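Local atomic coordinates of intracellular protein transport protein USO1 (Saccharomyces cerevisiae S288c, PDB entry 6LSU), a protein that is required for protein transport from the endoplasmic reticulum to the Golgi complex, here represented by its globular head region. Residues M365-E370 with Y434-F439. Numbering follows the deposited sequence.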
loop_
_atom_site.group_PDB
_atom_site.type_symbol
_atom_site.label_atom_id
_atom_site.label_comp_id
_atom_site.label_asym_id
_atom_site.label_seq_id
_atom_site.Cartn_x
_atom_site.Cartn_y
_atom_site.Cartn_z
ATOM N N MET A 365 -8.028 1.816 9.655
ATOM C CA MET A 365 -8.812 1.408 10.841
ATOM C C MET A 365 -9.554 2.576 11.534
ATOM O O MET A 365 -10.638 2.302 12.125
ATOM C CB MET A 365 -7.884 0.728 11.850
ATOM C CG MET A 365 -7.260 -0.554 11.255
ATOM S SD MET A 365 -6.757 -1.579 12.608
ATOM C CE MET A 365 -5.009 -1.698 12.345
ATOM N N VAL A 366 -9.047 3.818 11.503
ATOM C CA VAL A 366 -9.597 4.917 12.369
ATOM C C VAL A 366 -10.175 6.048 11.534
ATOM O O VAL A 366 -10.933 6.851 12.057
ATOM C CB VAL A 366 -8.564 5.463 13.345
ATOM C CG1 VAL A 366 -7.919 4.370 14.145
ATOM C CG2 VAL A 366 -7.513 6.273 12.645
ATOM N N ARG A 367 -9.868 6.084 10.256
ATOM C CA ARG A 367 -10.281 7.209 9.406
ATOM C C ARG A 367 -11.777 7.466 9.555
ATOM O O ARG A 367 -12.553 6.626 9.167
ATOM C CB ARG A 367 -9.952 6.883 7.950
ATOM C CG ARG A 367 -10.249 8.057 7.009
ATOM C CD ARG A 367 -9.306 8.243 5.834
ATOM N NE ARG A 367 -8.734 6.953 5.471
ATOM C CZ ARG A 367 -7.452 6.646 5.501
ATOM N NH1 ARG A 367 -6.572 7.552 5.823
ATOM N NH2 ARG A 367 -7.046 5.425 5.223
ATOM N N SER A 368 -12.171 8.613 10.065
ATOM C CA SER A 368 -13.581 9.115 9.981
ATOM C C SER A 368 -14.565 8.359 10.890
ATOM O O SER A 368 -15.709 8.223 10.511
ATOM C CB SER A 368 -14.048 9.032 8.564
ATOM O OG SER A 368 -14.036 10.326 8.043
ATOM N N ASN A 369 -14.105 7.853 12.026
ATOM C CA ASN A 369 -14.877 6.991 12.946
ATOM C C ASN A 369 -14.622 7.601 14.315
ATOM O O ASN A 369 -13.525 7.285 14.843
ATOM C CB ASN A 369 -14.362 5.563 12.832
ATOM C CG ASN A 369 -15.122 4.549 13.655
ATOM O OD1 ASN A 369 -15.401 4.753 14.848
ATOM N ND2 ASN A 369 -15.410 3.423 13.026
ATOM N N GLU A 370 -15.511 8.514 14.776
ATOM C CA GLU A 370 -15.444 9.101 16.134
ATOM C C GLU A 370 -14.916 8.042 17.126
ATOM O O GLU A 370 -13.945 8.280 17.834
ATOM C CB GLU A 370 -16.841 9.558 16.564
ATOM C CG GLU A 370 -17.186 11.011 16.313
ATOM C CD GLU A 370 -18.049 11.603 17.419
ATOM O OE1 GLU A 370 -19.025 12.354 17.109
ATOM O OE2 GLU A 370 -17.762 11.276 18.597
ATOM N N TYR A 434 -6.812 10.227 11.991
ATOM C CA TYR A 434 -7.245 10.511 13.361
ATOM C C TYR A 434 -8.124 11.757 13.471
ATOM O O TYR A 434 -9.139 11.799 14.222
ATOM C CB TYR A 434 -6.000 10.648 14.188
ATOM C CG TYR A 434 -6.217 11.193 15.560
ATOM C CD1 TYR A 434 -6.843 10.436 16.521
ATOM C CD2 TYR A 434 -5.649 12.403 15.930
ATOM C CE1 TYR A 434 -6.940 10.884 17.825
ATOM C CE2 TYR A 434 -5.722 12.860 17.237
ATOM C CZ TYR A 434 -6.385 12.096 18.182
ATOM O OH TYR A 434 -6.524 12.515 19.461
ATOM N N PHE A 435 -7.785 12.813 12.760
ATOM C CA PHE A 435 -8.537 14.075 12.903
ATOM C C PHE A 435 -9.662 14.076 11.899
ATOM O O PHE A 435 -10.584 14.926 12.078
ATOM C CB PHE A 435 -7.667 15.303 12.617
ATOM C CG PHE A 435 -6.661 15.598 13.685
ATOM C CD1 PHE A 435 -7.050 15.843 14.987
ATOM C CD2 PHE A 435 -5.313 15.659 13.389
ATOM C CE1 PHE A 435 -6.102 16.066 15.983
ATOM C CE2 PHE A 435 -4.363 15.868 14.385
ATOM C CZ PHE A 435 -4.760 16.076 15.674
ATOM N N MET A 436 -9.610 13.222 10.882
ATOM C CA MET A 436 -10.573 13.347 9.745
ATOM C C MET A 436 -12.004 13.445 10.266
ATOM O O MET A 436 -12.414 12.536 11.018
ATOM C CB MET A 436 -10.473 12.142 8.811
ATOM C CG MET A 436 -11.182 12.392 7.537
ATOM S SD MET A 436 -10.177 13.516 6.611
ATOM C CE MET A 436 -8.970 12.331 5.979
ATOM N N ASP A 437 -12.709 14.507 9.857
ATOM C CA ASP A 437 -14.168 14.756 10.085
ATOM C C ASP A 437 -14.525 14.788 11.565
ATOM O O ASP A 437 -15.653 14.444 11.894
ATOM C CB ASP A 437 -15.008 13.682 9.416
ATOM C CG ASP A 437 -14.889 13.760 7.920
ATOM O OD1 ASP A 437 -14.958 14.904 7.401
ATOM O OD2 ASP A 437 -14.739 12.683 7.293
ATOM N N ASN A 438 -13.615 15.258 12.413
ATOM C CA ASN A 438 -13.792 15.348 13.882
ATOM C C ASN A 438 -13.338 16.733 14.355
ATOM O O ASN A 438 -12.203 16.893 14.946
ATOM C CB ASN A 438 -13.004 14.212 14.496
ATOM C CG ASN A 438 -13.437 13.869 15.891
ATOM O OD1 ASN A 438 -13.914 14.747 16.639
ATOM N ND2 ASN A 438 -13.228 12.601 16.262
ATOM N N PHE A 439 -14.170 17.728 14.102
ATOM C CA PHE A 439 -13.939 19.131 14.528
ATOM C C PHE A 439 -13.542 19.246 16.005
ATOM O O PHE A 439 -12.614 19.985 16.319
ATOM C CB PHE A 439 -15.151 20.017 14.265
ATOM C CG PHE A 439 -14.948 21.384 14.875
ATOM C CD1 PHE A 439 -14.145 22.340 14.256
ATOM C CD2 PHE A 439 -15.516 21.699 16.108
ATOM C CE1 PHE A 439 -13.947 23.578 14.847
ATOM C CE2 PHE A 439 -15.299 22.933 16.701
ATOM C CZ PHE A 439 -14.511 23.866 16.076
#
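Ser-368 and Met-436 bring two matching helix-to-helix turns together in the globular head of Uso1. OG of Ser-368 lies 3.6 Å from CG of Met-436 and also comes 2.6 Å from OD2 of Asp-437, near the exposed margin of the contact. CG of Met-436 stands anti to the backbone N (chi1 -167°), and the chain then bends at both chi2 and chi3. These bends bring its terminal methyl CE to 4.1 Å from CD of Arg-367, the two side chains running side by side in the same direction as an aliphatic contact. Deeper in, one branch of Val-366 meets the other backbone, CG2 standing 4.1 Å from N of Tyr-434. At the far end, ND2 of Asn-438 passes 4.1 Å from CA of Glu-370, but it gives a hydrogen bond to OE1 of Gln-373, whose NE2 in turn holds the carbonyl O of Met-436. Gln-373 thus ties the helix after the first turn to the second turn. Each segment leaves a helix, makes a type II beta turn and enters the next helix through an asparagine N-cap, Asn-369 or Asn-438. Such stacking of equivalent interhelical turns is characteristic of an armadillo-type alpha-solenoid, here at the two borders of the seventh ARM repeat.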